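Local structure of natterin-like protein (Lethenteron camtschaticum, 6IUL) at residues A[8-22]-A[127-141]. The protein is a lamprey cytotoxin that probably forms pores in target-cell membranes, joining a jacalin-like lectin domain to an aerolysin-type pore-forming region. Numbering follows the deposited sequence.
Sequences LHIIGGQGGNAFSFN and VQGRGGSDIDSMGFI
Phe19 lies over Gly129 in the four-stranded sheet of a jacalin-like β-prism, where the amino-terminal strands 6-12 and 17-22 flank the carboxy-terminal hairpin of the lectin domain. The axes of strands 17-22 and 127-131 run at 156°, and paired backbone bonds link Asn17 with Gly131, Phe19 with Gly129 and Phe21 with Val127. On the other flank Ile11 pairs with Met138, and Gly13 N bonds Asp136 O at 2.7 Å. Because Asp136 and Ser137 both face Arg130, the hairpin carries a classic β-bulge. With CG between its own backbone N and carbonyl carbon (chi1 62°), the Phe19 ring folds back over the neighbouring strand: Gly129 CA sits 4.0 Å from its centroid, a CH-π contact over the face. Met138 crosses the ring at about a right angle, its CE 3.4 Å from Phe19 CZ and its sulfur at the ring edge, a Met-aromatic contact; Phe57 stacks on the same ring. On the sheet face of Ala18 and Ser20, Ser20 OG gives a 2.7 Å hydrogen bond to Gln128 OE1, arriving above the amide carbonyl plane. Leu8 CD2 touches the other branch of that amide, 3.5 Å from Gln128 NE2. The extended Arg130 chain brings NH2 to Gly16 O at 3.2 Å, a bent bond (139° at the hydrogen), while a water accepts from both NH2 and Ala18 N, bridging two donors that cannot bond each other. Asp136 reaches across to the glycine-rich turn, its OD1 in plain contact 3.4 Å from Gly16 CA. Aromatic and sulfur packing thus concentrates on the face of Phe19, Phe21, Val127 and Met138, turned toward strands 42-49 and 54-58, while the other mixes polar bonds with the apolar contact of Leu8 and Ile141.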
ATOM      1  N   LEU A   8      13.317  28.826 -17.484  1.00 31.53           N
ATOM      2  CA  LEU A   8      12.753  29.102 -18.798  1.00 31.39           C
ATOM      3  C   LEU A   8      13.831  29.692 -19.705  1.00 35.24           C
ATOM      4  O   LEU A   8      14.442  30.745 -19.359  1.00 32.28           O
ATOM      5  CB  LEU A   8      11.648  30.123 -18.642  1.00 32.32           C
ATOM      6  CG  LEU A   8      11.069  30.687 -19.936  1.00 35.34           C
ATOM      7  CD1 LEU A   8      10.482  29.585 -20.843  1.00 34.14           C
ATOM      8  CD2 LEU A   8      10.003  31.706 -19.544  1.00 33.81           C
ATOM      9  N   HIS A   9      14.101  29.014 -20.824  1.00 31.98           N
ATOM     10  CA  HIS A   9      15.111  29.454 -21.771  1.00 34.51           C
ATOM     11  C   HIS A   9      14.466  29.554 -23.167  1.00 33.85           C
ATOM     12  O   HIS A   9      14.183  28.560 -23.813  1.00 29.16           O
ATOM     13  CB  HIS A   9      16.292  28.484 -21.753  1.00 36.71           C
ATOM     14  CG  HIS A   9      17.471  28.935 -22.551  1.00 42.37           C
ATOM     15  ND1 HIS A   9      18.658  28.222 -22.576  1.00 50.02           N
ATOM     16  CD2 HIS A   9      17.650  29.997 -23.371  1.00 40.33           C
ATOM     17  CE1 HIS A   9      19.516  28.832 -23.379  1.00 47.68           C
ATOM     18  NE2 HIS A   9      18.932  29.913 -23.867  1.00 43.96           N
ATOM     19  N   ILE A  10      14.257  30.788 -23.615  1.00 36.41           N
ATOM     20  CA  ILE A  10      13.565  31.103 -24.886  1.00 34.23           C
ATOM     21  C   ILE A  10      14.551  31.201 -26.050  1.00 34.12           C
ATOM     22  O   ILE A  10      15.581  31.847 -25.950  1.00 36.16           O
ATOM     23  CB  ILE A  10      12.803  32.410 -24.755  1.00 33.92           C
ATOM     24  CG1 ILE A  10      11.736  32.266 -23.665  1.00 36.03           C
ATOM     25  CG2 ILE A  10      12.182  32.830 -26.084  1.00 33.23           C
ATOM     26  CD1 ILE A  10      10.981  33.565 -23.399  1.00 35.57           C
ATOM     27  N   ILE A  11      14.247  30.516 -27.144  1.00 34.62           N
ATOM     28  CA  ILE A  11      15.073  30.529 -28.353  1.00 34.56           C
ATOM     29  C   ILE A  11      14.274  31.047 -29.554  1.00 37.87           C
ATOM     30  O   ILE A  11      13.089  30.723 -29.710  1.00 35.09           O
ATOM     31  CB  ILE A  11      15.615  29.134 -28.662  1.00 33.61           C
ATOM     32  CG1 ILE A  11      16.747  28.803 -27.686  1.00 36.80           C
ATOM     33  CG2 ILE A  11      16.162  29.026 -30.101  1.00 36.12           C
ATOM     34  CD1 ILE A  11      17.938  29.757 -27.658  1.00 35.00           C
ATOM     35  N   GLY A  12      14.914  31.861 -30.395  1.00 37.68           N
ATOM     36  CA  GLY A  12      14.279  32.386 -31.598  1.00 38.86           C
ATOM     37  C   GLY A  12      14.630  33.822 -31.957  1.00 39.29           C
ATOM     38  O   GLY A  12      15.741  34.268 -31.711  1.00 36.88           O
ATOM     39  N   GLY A  13      13.671  34.544 -32.541  1.00 41.15           N
ATOM     40  CA  GLY A  13      13.849  35.955 -32.891  1.00 40.83           C
ATOM     41  C   GLY A  13      13.274  36.941 -31.889  1.00 42.24           C
ATOM     42  O   GLY A  13      12.928  36.555 -30.783  1.00 47.11           O
ATOM     43  N   GLN A  14      13.091  38.190 -32.319  1.00 44.21           N
ATOM     44  CA  GLN A  14      12.653  39.313 -31.460  1.00 44.10           C
ATOM     45  C   GLN A  14      11.266  39.796 -31.735  1.00 39.63           C
ATOM     46  O   GLN A  14      10.714  40.567 -30.940  1.00 46.28           O
ATOM     47  CB  GLN A  14      13.615  40.511 -31.621  1.00 47.90           C
ATOM     48  CG  GLN A  14      15.070  40.116 -31.723  1.00 52.77           C
ATOM     49  CD  GLN A  14      15.646  39.782 -30.377  1.00 61.73           C
ATOM     50  OE1 GLN A  14      15.336  38.764 -29.727  1.00 68.31           O
ATOM     51  NE2 GLN A  14      16.528  40.659 -29.939  1.00 68.83           N
ATOM     52  N   GLY A  15      10.689  39.388 -32.867  1.00 39.65           N
ATOM     53  CA  GLY A  15       9.351  39.868 -33.267  1.00 34.40           C
ATOM     54  C   GLY A  15       8.255  39.108 -32.567  1.00 37.30           C
ATOM     55  O   GLY A  15       8.544  38.227 -31.725  1.00 35.77           O
ATOM     56  N   GLY A  16       7.004  39.446 -32.904  1.00 33.11           N
ATOM     57  CA  GLY A  16       5.817  38.806 -32.397  1.00 31.69           C
ATOM     58  C   GLY A  16       5.363  39.347 -31.080  1.00 35.46           C
ATOM     59  O   GLY A  16       6.068  40.134 -30.479  1.00 38.87           O
ATOM     60  N   ASN A  17       4.193  38.887 -30.612  1.00 36.22           N
ATOM     61  CA  ASN A  17       3.607  39.302 -29.363  1.00 38.06           C
ATOM     62  C   ASN A  17       3.839  38.235 -28.294  1.00 43.02           C
ATOM     63  O   ASN A  17       3.745  37.014 -28.574  1.00 43.64           O
ATOM     64  CB  ASN A  17       2.091  39.459 -29.544  1.00 38.94           C
ATOM     65  CG  ASN A  17       1.747  40.552 -30.533  1.00 46.89           C
ATOM     66  OD1 ASN A  17       2.466  41.541 -30.635  1.00 46.14           O
ATOM     67  ND2 ASN A  17       0.664  40.378 -31.267  1.00 51.42           N
ATOM     68  N   ALA A  18       4.084  38.698 -27.073  1.00 40.19           N
ATOM     69  CA  ALA A  18       4.323  37.824 -25.924  1.00 38.73           C
ATOM     70  C   ALA A  18       3.140  36.941 -25.629  1.00 35.91           C
ATOM     71  O   ALA A  18       2.000  37.370 -25.701  1.00 34.38           O
ATOM     72  CB  ALA A  18       4.709  38.650 -24.671  1.00 41.65           C
ATOM     73  N   PHE A  19       3.434  35.676 -25.315  1.00 33.98           N
ATOM     74  CA  PHE A  19       2.439  34.756 -24.738  1.00 30.07           C
ATOM     75  C   PHE A  19       3.048  33.967 -23.629  1.00 30.42           C
ATOM     76  O   PHE A  19       4.277  33.779 -23.589  1.00 31.68           O
ATOM     77  CB  PHE A  19       1.847  33.837 -25.815  1.00 31.03           C
ATOM     78  CG  PHE A  19       2.859  32.924 -26.501  1.00 31.97           C
ATOM     79  CD1 PHE A  19       3.203  31.716 -25.933  1.00 32.34           C
ATOM     80  CD2 PHE A  19       3.466  33.289 -27.690  1.00 31.25           C
ATOM     81  CE1 PHE A  19       4.124  30.886 -26.533  1.00 31.49           C
ATOM     82  CE2 PHE A  19       4.396  32.480 -28.300  1.00 31.85           C
ATOM     83  CZ  PHE A  19       4.710  31.249 -27.732  1.00 33.44           C
ATOM     84  N   SER A  20       2.201  33.526 -22.716  1.00 34.93           N
ATOM     85  CA  SER A  20       2.586  32.621 -21.639  1.00 39.11           C
ATOM     86  C   SER A  20       1.441  31.698 -21.305  1.00 37.83           C
ATOM     87  O   SER A  20       0.362  32.151 -21.042  1.00 40.49           O
ATOM     88  CB  SER A  20       2.989  33.406 -20.376  1.00 44.01           C
ATOM     89  OG  SER A  20       3.656  32.571 -19.427  1.00 39.91           O
ATOM     90  N   PHE A  21       1.692  30.392 -21.315  1.00 34.03           N
ATOM     91  CA  PHE A  21       0.682  29.401 -21.016  1.00 30.55           C
ATOM     92  C   PHE A  21       1.350  28.533 -19.964  1.00 33.47           C
ATOM     93  O   PHE A  21       2.262  27.720 -20.266  1.00 29.86           O
ATOM     94  CB  PHE A  21       0.337  28.595 -22.286  1.00 30.14           C
ATOM     95  CG  PHE A  21      -0.729  27.559 -22.091  1.00 30.45           C
ATOM     96  CD1 PHE A  21      -1.969  27.927 -21.649  1.00 32.54           C
ATOM     97  CD2 PHE A  21      -0.487  26.226 -22.349  1.00 29.51           C
ATOM     98  CE1 PHE A  21      -2.948  26.998 -21.455  1.00 32.09           C
ATOM     99  CE2 PHE A  21      -1.461  25.277 -22.149  1.00 31.00           C
ATOM    100  CZ  PHE A  21      -2.697  25.662 -21.731  1.00 32.49           C
ATOM    101  N   ASN A  22       0.893  28.697 -18.733  1.00 30.72           N
ATOM    102  CA  ASN A  22       1.633  28.216 -17.556  1.00 31.10           C
ATOM    103  C   ASN A  22       0.695  27.598 -16.546  1.00 30.83           C
ATOM    104  O   ASN A  22      -0.243  28.248 -16.133  1.00 34.44           O
ATOM    105  CB  ASN A  22       2.343  29.423 -16.936  1.00 31.76           C
ATOM    106  CG  ASN A  22       3.265  29.052 -15.796  1.00 36.36           C
ATOM    107  OD1 ASN A  22       3.253  27.930 -15.329  1.00 42.98           O
ATOM    108  ND2 ASN A  22       4.090  29.997 -15.341  1.00 35.05           N
ATOM    109  N   VAL A 127       4.510  26.724 -21.767  1.00 26.50           N
ATOM    110  CA  VAL A 127       5.416  27.428 -22.690  1.00 26.46           C
ATOM    111  C   VAL A 127       5.309  28.926 -22.585  1.00 28.10           C
ATOM    112  O   VAL A 127       4.342  29.439 -22.077  1.00 28.13           O
ATOM    113  CB  VAL A 127       5.131  27.069 -24.152  1.00 28.40           C
ATOM    114  CG1 VAL A 127       5.374  25.586 -24.385  1.00 27.47           C
ATOM    115  CG2 VAL A 127       3.695  27.454 -24.524  1.00 26.98           C
ATOM    116  N   GLN A 128       6.319  29.619 -23.086  1.00 28.21           N
ATOM    117  CA  GLN A 128       6.313  31.059 -23.064  1.00 29.30           C
ATOM    118  C   GLN A 128       7.171  31.537 -24.192  1.00 28.27           C
ATOM    119  O   GLN A 128       8.229  30.953 -24.483  1.00 29.19           O
ATOM    120  CB  GLN A 128       6.879  31.588 -21.729  1.00 31.54           C
ATOM    121  CG  GLN A 128       6.815  33.111 -21.554  1.00 33.30           C
ATOM    122  CD  GLN A 128       6.983  33.538 -20.081  1.00 34.84           C
ATOM    123  OE1 GLN A 128       6.313  33.013 -19.199  1.00 31.16           O
ATOM    124  NE2 GLN A 128       7.900  34.469 -19.834  1.00 26.71           N
ATOM    125  N   GLY A 129       6.747  32.605 -24.851  1.00 30.99           N
ATOM    126  CA  GLY A 129       7.523  33.141 -25.938  1.00 31.43           C
ATOM    127  C   GLY A 129       6.859  34.295 -26.662  1.00 36.76           C
ATOM    128  O   GLY A 129       6.142  35.093 -26.048  1.00 36.18           O
ATOM    129  N   ARG A 130       7.138  34.404 -27.963  1.00 35.72           N
ATOM    130  CA  ARG A 130       6.509  35.433 -28.786  1.00 37.53           C
ATOM    131  C   ARG A 130       6.091  34.837 -30.122  1.00 37.76           C
ATOM    132  O   ARG A 130       6.836  34.063 -30.729  1.00 32.73           O
ATOM    133  CB  ARG A 130       7.450  36.618 -29.025  1.00 43.13           C
ATOM    134  CG  ARG A 130       7.748  37.462 -27.814  1.00 44.14           C
ATOM    135  CD  ARG A 130       8.760  38.554 -28.145  1.00 48.86           C
ATOM    136  NE  ARG A 130       8.893  39.471 -27.009  1.00 52.09           N
ATOM    137  CZ  ARG A 130       7.944  40.357 -26.643  1.00 66.94           C
ATOM    138  NH1 ARG A 130       8.151  41.158 -25.590  1.00 65.72           N
ATOM    139  NH2 ARG A 130       6.781  40.477 -27.329  1.00 78.72           N
ATOM    140  N   GLY A 131       4.889  35.186 -30.552  1.00 35.53           N
ATOM    141  CA  GLY A 131       4.309  34.655 -31.768  1.00 42.27           C
ATOM    142  C   GLY A 131       3.465  35.674 -32.516  1.00 41.36           C
ATOM    143  O   GLY A 131       2.912  36.623 -31.928  1.00 40.45           O
ATOM    144  N   GLY A 132       3.377  35.470 -33.826  1.00 39.89           N
ATOM    145  CA  GLY A 132       2.507  36.298 -34.680  1.00 37.93           C
ATOM    146  C   GLY A 132       1.829  35.365 -35.644  1.00 37.41           C
ATOM    147  O   GLY A 132       0.991  34.566 -35.253  1.00 36.40           O
ATOM    148  N   SER A 133       2.231  35.443 -36.903  1.00 36.71           N
ATOM    149  CA  SER A 133       1.809  34.457 -37.889  1.00 37.79           C
ATOM    150  C   SER A 133       2.487  33.126 -37.551  1.00 38.38           C
ATOM    151  O   SER A 133       1.865  32.071 -37.662  1.00 34.90           O
ATOM    152  CB  SER A 133       2.198  34.884 -39.301  1.00 35.87           C
ATOM    153  OG  SER A 133       1.357  35.944 -39.702  1.00 41.16           O
ATOM    154  N   ASP A 134       3.742  33.214 -37.092  1.00 35.05           N
ATOM    155  CA  ASP A 134       4.531  32.068 -36.727  1.00 32.97           C
ATOM    156  C   ASP A 134       4.932  32.107 -35.237  1.00 30.47           C
ATOM    157  O   ASP A 134       4.529  33.022 -34.499  1.00 30.07           O
ATOM    158  CB  ASP A 134       5.804  32.019 -37.572  1.00 36.05           C
ATOM    159  CG  ASP A 134       5.561  32.143 -39.056  1.00 37.86           C
ATOM    160  OD1 ASP A 134       4.489  31.734 -39.546  1.00 45.22           O
ATOM    161  OD2 ASP A 134       6.494  32.675 -39.707  1.00 38.42           O
ATOM    162  N   ILE A 135       5.751  31.126 -34.813  1.00 27.49           N
ATOM    163  CA  ILE A 135       6.407  31.215 -33.529  1.00 28.61           C
ATOM    164  C   ILE A 135       7.766  31.911 -33.669  1.00 30.23           C
ATOM    165  O   ILE A 135       8.778  31.320 -34.070  1.00 30.73           O
ATOM    166  CB  ILE A 135       6.577  29.826 -32.896  1.00 31.94           C
ATOM    167  CG1 ILE A 135       5.230  29.079 -32.808  1.00 29.75           C
ATOM    168  CG2 ILE A 135       7.249  29.951 -31.548  1.00 31.95           C
ATOM    169  CD1 ILE A 135       4.187  29.770 -31.972  1.00 30.63           C
ATOM    170  N   ASP A 136       7.786  33.197 -33.352  1.00 29.59           N
ATOM    171  CA  ASP A 136       9.023  33.977 -33.391  1.00 30.09           C
ATOM    172  C   ASP A 136      10.063  33.495 -32.386  1.00 29.81           C
ATOM    173  O   ASP A 136      11.246  33.430 -32.681  1.00 31.58           O
ATOM    174  CB  ASP A 136       8.695  35.442 -33.112  1.00 33.52           C
ATOM    175  CG  ASP A 136       7.863  36.077 -34.216  1.00 37.30           C
ATOM    176  OD1 ASP A 136       6.610  35.961 -34.126  1.00 35.93           O
ATOM    177  OD2 ASP A 136       8.488  36.698 -35.134  1.00 42.42           O
ATOM    178  N   SER A 137       9.601  33.168 -31.186  1.00 29.83           N
ATOM    179  CA  SER A 137      10.455  32.590 -30.177  1.00 28.37           C
ATOM    180  C   SER A 137       9.642  31.797 -29.177  1.00 25.66           C
ATOM    181  O   SER A 137       8.467  32.054 -28.946  1.00 26.82           O
ATOM    182  CB  SER A 137      11.289  33.698 -29.509  1.00 29.26           C
ATOM    183  OG  SER A 137      10.432  34.594 -28.864  1.00 29.95           O
ATOM    184  N   MET A 138      10.256  30.794 -28.585  1.00 27.70           N
ATOM    185  CA  MET A 138       9.568  30.039 -27.526  1.00 26.91           C
ATOM    186  C   MET A 138      10.545  29.309 -26.643  1.00 29.15           C
ATOM    187  O   MET A 138      11.668  28.958 -27.083  1.00 23.67           O
ATOM    188  CB  MET A 138       8.601  29.031 -28.109  1.00 25.72           C
ATOM    189  CG  MET A 138       7.476  28.635 -27.169  1.00 27.44           C
ATOM    190  SD  MET A 138       6.425  27.319 -27.798  1.00 30.18           S
ATOM    191  CE  MET A 138       5.343  28.159 -28.901  1.00 44.39           C
ATOM    192  N   GLY A 139      10.103  29.075 -25.389  1.00 27.91           N
ATOM    193  CA  GLY A 139      10.794  28.173 -24.509  1.00 25.80           C
ATOM    194  C   GLY A 139       9.799  27.402 -23.669  1.00 26.82           C
ATOM    195  O   GLY A 139       8.612  27.738 -23.595  1.00 25.62           O
ATOM    196  N   PHE A 140      10.286  26.353 -23.032  1.00 26.59           N
ATOM    197  CA  PHE A 140       9.452  25.515 -22.148  1.00 27.18           C
ATOM    198  C   PHE A 140       9.719  25.861 -20.683  1.00 25.25           C
ATOM    199  O   PHE A 140      10.876  25.970 -20.254  1.00 23.94           O
ATOM    200  CB  PHE A 140       9.736  24.042 -22.408  1.00 26.88           C
ATOM    201  CG  PHE A 140       9.236  23.548 -23.759  1.00 26.92           C
ATOM    202  CD1 PHE A 140       9.924  23.833 -24.913  1.00 27.47           C
ATOM    203  CD2 PHE A 140       8.108  22.767 -23.861  1.00 30.98           C
ATOM    204  CE1 PHE A 140       9.489  23.396 -26.153  1.00 28.35           C
ATOM    205  CE2 PHE A 140       7.650  22.321 -25.104  1.00 30.37           C
ATOM    206  CZ  PHE A 140       8.341  22.630 -26.246  1.00 29.21           C
ATOM    207  N   ILE A 141       8.649  26.065 -19.935  1.00 25.96           N
ATOM    208  CA  ILE A 141       8.729  26.349 -18.517  1.00 26.77           C
ATOM    209  C   ILE A 141       8.880  25.050 -17.751  1.00 26.55           C
ATOM    210  O   ILE A 141       8.000  24.225 -17.789  1.00 30.04           O
ATOM    211  CB  ILE A 141       7.467  27.045 -17.994  1.00 28.99           C
ATOM    212  CG1 ILE A 141       7.257  28.356 -18.738  1.00 29.72           C
ATOM    213  CG2 ILE A 141       7.619  27.414 -16.519  1.00 30.47           C
ATOM    214  CD1 ILE A 141       5.897  28.977 -18.526  1.00 30.75           C
TER
HETATM  215  O   HOH W   1      13.571  26.238 -20.627  1.00 22.74           O
HETATM  216  O   HOH W   2      13.179  26.054 -23.253  1.00 26.43           O
HETATM  217  O   HOH W   3       4.412  41.433 -26.847  1.00 31.79           O